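Local structure of alanine dehydrogenase (1OMO) at residues Ile15-Phe28 with Leu293-Asn307. The protein catalyses the reversible NAD(+)-dependent oxidative deamination of L-alanine to pyruvate and ammonium, working as a homodimer. Numbering follows the deposited sequence.
Sequences ISMDEAMNAVEEAF and LAIQDVAVAKVVYEN
Ala23 and Ala27 set their methyls against that of Ala299, Ala27 CB lying 4.0 Å from Ala299 CB, and such small residues at the crossing are consistent with the 8.6 Å approach of the axes of helices 17-28 and 294-307, their directions 135° apart. Toward the start of 15-28, Ile15 reaches across to Val300 and Val303: its CD1 lies 3.6 Å from Val300 CG1, and its CG1 is 3.7 Å from Val303 CG1, those last two side chains crossing at about a right angle. At the other end, Leu293 CD1 meets the edge of the Phe28 ring in its plane, while Ile295 CD1 sits 3.4 Å from Ala27 O. Ile295 CG1 is tucked between its own backbone N and carbonyl carbon (chi1 57°), the turn that carries CD1 to that carbonyl of Ala27.

One polar link crosses between the helices. Asn307 ND2 donates to Glu19 OE2 over 3.0 Å, nearly straight at 168°, arriving on the syn side but tilted from the carboxylate plane; ND2 also bonds Leu14 O. The other oxygen of Glu19, OE1, accepts Ser16 N at 2.7 Å through its anti lone pair, so the carboxylate joins the N-cap residue of its own helix to the partner helix. With an alanine here, Asn307 ND2 is likely to lose its acceptor across the contact, keeping the bond to Leu14 O, and Ser16 N its side-chain acceptor. Within 293-307, Gln296 OE1 accepts Leu293 N at 2.8 Å, tying down the helix start. Farther out, Asp297 forms salt bridges with the NAD-binding Arg108 and with Lys65, the inferred proton donor/acceptor. The buried pair thus packs beside the NAD site, between the Rossmann-fold domain and the mixed sheet of the dimerisation domain, in this ornithine cyclodeaminase/mu-crystallin family member.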
ATOM      1  N   ILE A  15     -14.112   9.135  17.899  1.00 29.61           N
ATOM      2  CA  ILE A  15     -15.188   9.011  16.914  1.00 30.11           C
ATOM      3  C   ILE A  15     -16.379   8.372  17.563  1.00 28.72           C
ATOM      4  O   ILE A  15     -16.262   7.502  18.415  1.00 28.79           O
ATOM      5  CB  ILE A  15     -14.928   8.069  15.688  1.00 30.91           C
ATOM      6  CG1 ILE A  15     -13.906   8.608  14.712  1.00 32.89           C
ATOM      7  CG2 ILE A  15     -16.186   8.054  14.810  1.00 31.49           C
ATOM      8  CD1 ILE A  15     -14.241   8.126  13.261  1.00 32.34           C
ATOM      9  N   SER A  16     -17.522   8.789  17.069  1.00 27.85           N
ATOM     10  CA  SER A  16     -18.831   8.332  17.497  1.00 28.09           C
ATOM     11  C   SER A  16     -19.330   7.349  16.437  1.00 25.01           C
ATOM     12  O   SER A  16     -18.948   7.466  15.283  1.00 24.90           O
ATOM     13  CB  SER A  16     -19.772   9.541  17.520  1.00 27.03           C
ATOM     14  OG  SER A  16     -20.980   9.179  18.115  1.00 33.54           O
ATOM     15  N   MET A  17     -20.201   6.415  16.806  1.00 23.94           N
ATOM     16  CA  MET A  17     -20.729   5.492  15.817  1.00 23.83           C
ATOM     17  C   MET A  17     -21.516   6.349  14.843  1.00 24.48           C
ATOM     18  O   MET A  17     -21.538   6.081  13.653  1.00 24.33           O
ATOM     19  CB  MET A  17     -21.657   4.455  16.450  1.00 23.50           C
ATOM     20  CG  MET A  17     -22.493   3.646  15.408  1.00 20.70           C
ATOM     21  SD  MET A  17     -21.478   2.810  14.185  1.00 21.89           S
ATOM     22  CE  MET A  17     -21.006   1.274  14.981  1.00 21.83           C
ATOM     23  N   ASP A  18     -22.161   7.392  15.354  1.00 24.96           N
ATOM     24  CA  ASP A  18     -22.914   8.282  14.490  1.00 25.10           C
ATOM     25  C   ASP A  18     -21.962   9.020  13.554  1.00 24.41           C
ATOM     26  O   ASP A  18     -22.225   9.127  12.368  1.00 24.94           O
ATOM     27  CB  ASP A  18     -23.728   9.273  15.328  1.00 29.46           C
ATOM     28  CG  ASP A  18     -25.043   8.677  15.811  1.00 31.45           C
ATOM     29  OD1 ASP A  18     -25.272   8.645  17.032  1.00 35.66           O
ATOM     30  OD2 ASP A  18     -25.850   8.243  14.963  1.00 33.75           O
ATOM     31  N   GLU A  19     -20.847   9.518  14.074  1.00 23.55           N
ATOM     32  CA  GLU A  19     -19.900  10.211  13.207  1.00 23.08           C
ATOM     33  C   GLU A  19     -19.436   9.220  12.132  1.00 22.34           C
ATOM     34  O   GLU A  19     -19.391   9.544  10.955  1.00 21.85           O
ATOM     35  CB  GLU A  19     -18.688  10.706  14.001  1.00 22.94           C
ATOM     36  CG  GLU A  19     -18.953  11.920  14.874  1.00 23.52           C
ATOM     37  CD  GLU A  19     -17.729  12.297  15.684  1.00 27.09           C
ATOM     38  OE1 GLU A  19     -17.189  11.396  16.383  1.00 24.12           O
ATOM     39  OE2 GLU A  19     -17.318  13.487  15.619  1.00 27.28           O
ATOM     40  N   ALA A  20     -19.122   8.001  12.560  1.00 20.61           N
ATOM     41  CA  ALA A  20     -18.658   6.953  11.648  1.00 20.47           C
ATOM     42  C   ALA A  20     -19.710   6.685  10.581  1.00 19.43           C
ATOM     43  O   ALA A  20     -19.372   6.523   9.408  1.00 19.57           O
ATOM     44  CB  ALA A  20     -18.356   5.652  12.435  1.00 18.11           C
ATOM     45  N   MET A  21     -20.978   6.644  10.992  1.00 19.19           N
ATOM     46  CA  MET A  21     -22.068   6.399  10.050  1.00 20.70           C
ATOM     47  C   MET A  21     -22.232   7.496   9.015  1.00 20.86           C
ATOM     48  O   MET A  21     -22.481   7.217   7.835  1.00 19.43           O
ATOM     49  CB  MET A  21     -23.404   6.178  10.783  1.00 21.24           C
ATOM     50  CG  MET A  21     -23.559   4.737  11.319  1.00 24.08           C
ATOM     51  SD  MET A  21     -24.894   4.410  12.494  1.00 26.89           S
ATOM     52  CE  MET A  21     -26.196   4.154  11.354  1.00 23.69           C
ATOM     53  N   ASN A  22     -22.080   8.743   9.443  1.00 21.34           N
ATOM     54  CA  ASN A  22     -22.206   9.846   8.504  1.00 24.43           C
ATOM     55  C   ASN A  22     -21.077   9.847   7.494  1.00 21.54           C
ATOM     56  O   ASN A  22     -21.312  10.112   6.322  1.00 22.17           O
ATOM     57  CB  ASN A  22     -22.219  11.181   9.238  1.00 27.24           C
ATOM     58  CG  ASN A  22     -23.559  11.474   9.854  1.00 32.59           C
ATOM     59  OD1 ASN A  22     -23.667  12.281  10.785  1.00 35.84           O
ATOM     60  ND2 ASN A  22     -24.603  10.824   9.337  1.00 34.91           N
ATOM     61  N   ALA A  23     -19.869   9.556   7.974  1.00 18.74           N
ATOM     62  CA  ALA A  23     -18.674   9.525   7.143  1.00 18.45           C
ATOM     63  C   ALA A  23     -18.712   8.396   6.130  1.00 17.92           C
ATOM     64  O   ALA A  23     -18.384   8.591   4.964  1.00 20.11           O
ATOM     65  CB  ALA A  23     -17.417   9.399   8.026  1.00 18.14           C
ATOM     66  N   VAL A  24     -19.142   7.220   6.564  1.00 16.00           N
ATOM     67  CA  VAL A  24     -19.198   6.080   5.666  1.00 17.76           C
ATOM     68  C   VAL A  24     -20.266   6.274   4.599  1.00 17.50           C
ATOM     69  O   VAL A  24     -20.077   5.904   3.440  1.00 17.83           O
ATOM     70  CB  VAL A  24     -19.429   4.748   6.462  1.00 17.41           C
ATOM     71  CG1 VAL A  24     -19.660   3.565   5.517  1.00 20.15           C
ATOM     72  CG2 VAL A  24     -18.217   4.468   7.313  1.00 17.65           C
ATOM     73  N   GLU A  25     -21.381   6.887   4.980  1.00 19.24           N
ATOM     74  CA  GLU A  25     -22.453   7.148   4.022  1.00 19.26           C
ATOM     75  C   GLU A  25     -21.985   8.126   2.928  1.00 20.15           C
ATOM     76  O   GLU A  25     -22.186   7.890   1.717  1.00 19.83           O
ATOM     77  CB  GLU A  25     -23.676   7.710   4.744  1.00 20.05           C
ATOM     78  CG  GLU A  25     -24.869   8.000   3.805  1.00 24.05           C
ATOM     79  CD  GLU A  25     -26.178   8.136   4.568  1.00 27.39           C
ATOM     80  OE1 GLU A  25     -26.163   8.664   5.698  1.00 31.85           O
ATOM     81  OE2 GLU A  25     -27.229   7.735   4.045  1.00 30.05           O
ATOM     82  N   GLU A  26     -21.341   9.216   3.344  1.00 20.01           N
ATOM     83  CA  GLU A  26     -20.846  10.215   2.373  1.00 18.94           C
ATOM     84  C   GLU A  26     -19.737   9.594   1.502  1.00 17.81           C
ATOM     85  O   GLU A  26     -19.654   9.844   0.306  1.00 17.43           O
ATOM     86  CB  GLU A  26     -20.368  11.468   3.132  1.00 18.36           C
ATOM     87  CG  GLU A  26     -19.830  12.592   2.280  1.00 22.47           C
ATOM     88  CD  GLU A  26     -20.837  13.177   1.282  1.00 24.49           C
ATOM     89  OE1 GLU A  26     -20.476  14.172   0.625  1.00 25.16           O
ATOM     90  OE2 GLU A  26     -21.978  12.670   1.150  1.00 26.11           O
ATOM     91  N   ALA A  27     -18.897   8.756   2.104  1.00 18.39           N
ATOM     92  CA  ALA A  27     -17.839   8.085   1.357  1.00 18.12           C
ATOM     93  C   ALA A  27     -18.466   7.269   0.250  1.00 18.22           C
ATOM     94  O   ALA A  27     -18.015   7.325  -0.880  1.00 19.41           O
ATOM     95  CB  ALA A  27     -17.038   7.157   2.272  1.00 20.26           C
ATOM     96  N   PHE A  28     -19.497   6.491   0.556  1.00 18.16           N
ATOM     97  CA  PHE A  28     -20.122   5.704  -0.508  1.00 20.02           C
ATOM     98  C   PHE A  28     -20.698   6.629  -1.579  1.00 20.32           C
ATOM     99  O   PHE A  28     -20.537   6.390  -2.771  1.00 21.07           O
ATOM    100  CB  PHE A  28     -21.265   4.833   0.011  1.00 22.85           C
ATOM    101  CG  PHE A  28     -20.824   3.593   0.703  1.00 25.18           C
ATOM    102  CD1 PHE A  28     -19.811   2.801   0.161  1.00 27.67           C
ATOM    103  CD2 PHE A  28     -21.395   3.223   1.904  1.00 26.30           C
ATOM    104  CE1 PHE A  28     -19.373   1.662   0.822  1.00 26.99           C
ATOM    105  CE2 PHE A  28     -20.964   2.086   2.570  1.00 27.82           C
ATOM    106  CZ  PHE A  28     -19.947   1.308   2.025  1.00 27.65           C
ATOM    107  N   LEU A 293     -14.006  -1.167   2.428  1.00 18.70           N
ATOM    108  CA  LEU A 293     -13.326  -0.384   1.395  1.00 18.99           C
ATOM    109  C   LEU A 293     -12.378   0.675   1.952  1.00 19.23           C
ATOM    110  O   LEU A 293     -12.656   1.272   2.993  1.00 18.51           O
ATOM    111  CB  LEU A 293     -14.369   0.291   0.509  1.00 21.30           C
ATOM    112  CG  LEU A 293     -15.699  -0.426   0.209  1.00 24.58           C
ATOM    113  CD1 LEU A 293     -16.609   0.543  -0.583  1.00 27.63           C
ATOM    114  CD2 LEU A 293     -15.474  -1.687  -0.563  1.00 21.57           C
ATOM    115  N   ALA A 294     -11.267   0.931   1.262  1.00 18.56           N
ATOM    116  CA  ALA A 294     -10.332   1.946   1.750  1.00 17.99           C
ATOM    117  C   ALA A 294     -11.020   3.315   1.919  1.00 16.91           C
ATOM    118  O   ALA A 294     -10.689   4.066   2.832  1.00 20.78           O
ATOM    119  CB  ALA A 294      -9.094   2.065   0.822  1.00 14.92           C
ATOM    120  N   ILE A 295     -11.989   3.646   1.083  1.00 16.39           N
ATOM    121  CA  ILE A 295     -12.629   4.948   1.268  1.00 16.65           C
ATOM    122  C   ILE A 295     -13.290   5.062   2.644  1.00 18.57           C
ATOM    123  O   ILE A 295     -13.351   6.154   3.193  1.00 19.77           O
ATOM    124  CB  ILE A 295     -13.641   5.301   0.134  1.00 16.29           C
ATOM    125  CG1 ILE A 295     -14.731   4.226   0.013  1.00 14.48           C
ATOM    126  CG2 ILE A 295     -12.903   5.461  -1.170  1.00 13.25           C
ATOM    127  CD1 ILE A 295     -15.930   4.629  -0.830  1.00 13.73           C
ATOM    128  N   GLN A 296     -13.718   3.943   3.226  1.00 18.63           N
ATOM    129  CA  GLN A 296     -14.330   3.969   4.570  1.00 20.83           C
ATOM    130  C   GLN A 296     -13.257   4.235   5.646  1.00 19.30           C
ATOM    131  O   GLN A 296     -13.492   4.979   6.609  1.00 18.64           O
ATOM    132  CB  GLN A 296     -15.085   2.644   4.898  1.00 18.18           C
ATOM    133  CG  GLN A 296     -16.234   2.317   3.921  1.00 22.83           C
ATOM    134  CD  GLN A 296     -16.836   0.878   4.041  1.00 25.76           C
ATOM    135  OE1 GLN A 296     -16.126  -0.116   4.008  1.00 25.74           O
ATOM    136  NE2 GLN A 296     -18.155   0.798   4.141  1.00 28.34           N
ATOM    137  N   ASP A 297     -12.080   3.644   5.476  1.00 18.76           N
ATOM    138  CA  ASP A 297     -11.001   3.835   6.450  1.00 17.14           C
ATOM    139  C   ASP A 297     -10.473   5.289   6.392  1.00 17.12           C
ATOM    140  O   ASP A 297     -10.237   5.902   7.413  1.00 16.37           O
ATOM    141  CB  ASP A 297      -9.878   2.821   6.184  1.00 16.07           C
ATOM    142  CG  ASP A 297     -10.350   1.398   6.307  1.00 17.00           C
ATOM    143  OD1 ASP A 297     -10.982   1.100   7.332  1.00 14.50           O
ATOM    144  OD2 ASP A 297     -10.094   0.566   5.394  1.00 17.34           O
ATOM    145  N   VAL A 298     -10.305   5.851   5.197  1.00 18.19           N
ATOM    146  CA  VAL A 298      -9.836   7.245   5.123  1.00 20.59           C
ATOM    147  C   VAL A 298     -10.883   8.240   5.658  1.00 21.81           C
ATOM    148  O   VAL A 298     -10.556   9.117   6.489  1.00 21.84           O
ATOM    149  CB  VAL A 298      -9.426   7.641   3.689  1.00 21.54           C
ATOM    150  CG1 VAL A 298      -8.985   9.115   3.665  1.00 23.36           C
ATOM    151  CG2 VAL A 298      -8.257   6.753   3.227  1.00 21.36           C
ATOM    152  N   ALA A 299     -12.136   8.088   5.217  1.00 21.17           N
ATOM    153  CA  ALA A 299     -13.233   8.956   5.674  1.00 20.83           C
ATOM    154  C   ALA A 299     -13.240   8.973   7.197  1.00 21.16           C
ATOM    155  O   ALA A 299     -13.201  10.024   7.845  1.00 22.86           O
ATOM    156  CB  ALA A 299     -14.580   8.432   5.161  1.00 19.36           C
ATOM    157  N   VAL A 300     -13.266   7.789   7.770  1.00 20.36           N
ATOM    158  CA  VAL A 300     -13.279   7.685   9.196  1.00 19.42           C
ATOM    159  C   VAL A 300     -11.988   8.195   9.853  1.00 18.93           C
ATOM    160  O   VAL A 300     -12.037   8.757  10.937  1.00 16.89           O
ATOM    161  CB  VAL A 300     -13.570   6.236   9.607  1.00 21.00           C
ATOM    162  CG1 VAL A 300     -12.791   5.894  10.842  1.00 21.40           C
ATOM    163  CG2 VAL A 300     -15.075   6.063   9.868  1.00 17.55           C
ATOM    164  N   ALA A 301     -10.837   7.992   9.227  1.00 18.06           N
ATOM    165  CA  ALA A 301      -9.605   8.486   9.827  1.00 19.03           C
ATOM    166  C   ALA A 301      -9.592  10.032   9.831  1.00 20.53           C
ATOM    167  O   ALA A 301      -9.026  10.670  10.742  1.00 20.03           O
ATOM    168  CB  ALA A 301      -8.390   7.930   9.080  1.00 19.97           C
ATOM    169  N   LYS A 302     -10.223  10.632   8.822  1.00 23.01           N
ATOM    170  CA  LYS A 302     -10.308  12.088   8.751  1.00 24.36           C
ATOM    171  C   LYS A 302     -11.036  12.639   9.986  1.00 25.29           C
ATOM    172  O   LYS A 302     -10.662  13.682  10.540  1.00 25.94           O
ATOM    173  CB  LYS A 302     -11.056  12.542   7.498  1.00 24.75           C
ATOM    174  CG  LYS A 302     -11.775  13.887   7.757  1.00 24.27           C
ATOM    175  CD  LYS A 302     -12.288  14.565   6.507  1.00 25.32           C
ATOM    176  CE  LYS A 302     -12.811  15.977   6.826  1.00 26.28           C
ATOM    177  NZ  LYS A 302     -13.014  16.750   5.580  1.00 28.78           N
ATOM    178  N   VAL A 303     -12.087  11.951  10.412  1.00 24.91           N
ATOM    179  CA  VAL A 303     -12.838  12.403  11.574  1.00 23.75           C
ATOM    180  C   VAL A 303     -12.032  12.279  12.855  1.00 24.54           C
ATOM    181  O   VAL A 303     -12.097  13.154  13.713  1.00 24.12           O
ATOM    182  CB  VAL A 303     -14.134  11.618  11.709  1.00 24.59           C
ATOM    183  CG1 VAL A 303     -14.744  11.853  13.091  1.00 25.14           C
ATOM    184  CG2 VAL A 303     -15.104  12.054  10.617  1.00 22.42           C
ATOM    185  N   VAL A 304     -11.298  11.177  12.992  1.00 23.85           N
ATOM    186  CA  VAL A 304     -10.454  10.940  14.159  1.00 22.81           C
ATOM    187  C   VAL A 304      -9.344  11.988  14.215  1.00 23.81           C
ATOM    188  O   VAL A 304      -8.990  12.494  15.298  1.00 22.52           O
ATOM    189  CB  VAL A 304      -9.765   9.555  14.083  1.00 23.27           C
ATOM    190  CG1 VAL A 304      -8.615   9.471  15.095  1.00 21.99           C
ATOM    191  CG2 VAL A 304     -10.781   8.454  14.336  1.00 24.16           C
ATOM    192  N   TYR A 305      -8.769  12.298  13.051  1.00 23.76           N
ATOM    193  CA  TYR A 305      -7.670  13.268  13.024  1.00 25.82           C
ATOM    194  C   TYR A 305      -8.129  14.679  13.449  1.00 25.49           C
ATOM    195  O   TYR A 305      -7.508  15.295  14.296  1.00 26.27           O
ATOM    196  CB  TYR A 305      -6.990  13.301  11.636  1.00 25.05           C
ATOM    197  CG  TYR A 305      -5.889  14.347  11.508  1.00 25.01           C
ATOM    198  CD1 TYR A 305      -6.055  15.455  10.685  1.00 24.67           C
ATOM    199  CD2 TYR A 305      -4.708  14.257  12.256  1.00 24.53           C
ATOM    200  CE1 TYR A 305      -5.079  16.467  10.603  1.00 25.54           C
ATOM    201  CE2 TYR A 305      -3.728  15.257  12.182  1.00 25.07           C
ATOM    202  CZ  TYR A 305      -3.926  16.364  11.351  1.00 24.28           C
ATOM    203  OH  TYR A 305      -2.988  17.352  11.268  1.00 24.75           O
ATOM    204  N   GLU A 306      -9.222  15.170  12.886  1.00 26.41           N
ATOM    205  CA  GLU A 306      -9.722  16.495  13.228  1.00 28.23           C
ATOM    206  C   GLU A 306     -10.217  16.529  14.663  1.00 29.57           C
ATOM    207  O   GLU A 306     -10.042  17.528  15.350  1.00 31.98           O
ATOM    208  CB  GLU A 306     -10.816  16.919  12.233  1.00 28.09           C
ATOM    209  CG  GLU A 306     -10.230  17.094  10.829  1.00 27.59           C
ATOM    210  CD  GLU A 306     -11.243  17.383   9.753  1.00 27.45           C
ATOM    211  OE1 GLU A 306     -10.832  17.612   8.602  1.00 26.91           O
ATOM    212  OE2 GLU A 306     -12.453  17.379  10.041  1.00 32.06           O
ATOM    213  N   ASN A 307     -10.815  15.448  15.147  1.00 28.55           N
ATOM    214  CA  ASN A 307     -11.254  15.475  16.526  1.00 26.51           C
ATOM    215  C   ASN A 307     -10.047  15.426  17.438  1.00 27.07           C
ATOM    216  O   ASN A 307     -10.109  15.872  18.574  1.00 27.22           O
ATOM    217  CB  ASN A 307     -12.168  14.307  16.840  1.00 25.67           C
ATOM    218  CG  ASN A 307     -13.575  14.532  16.357  1.00 23.97           C
ATOM    219  OD1 ASN A 307     -13.981  15.663  16.125  1.00 25.94           O
ATOM    220  ND2 ASN A 307     -14.333  13.460  16.218  1.00 23.75           N
TER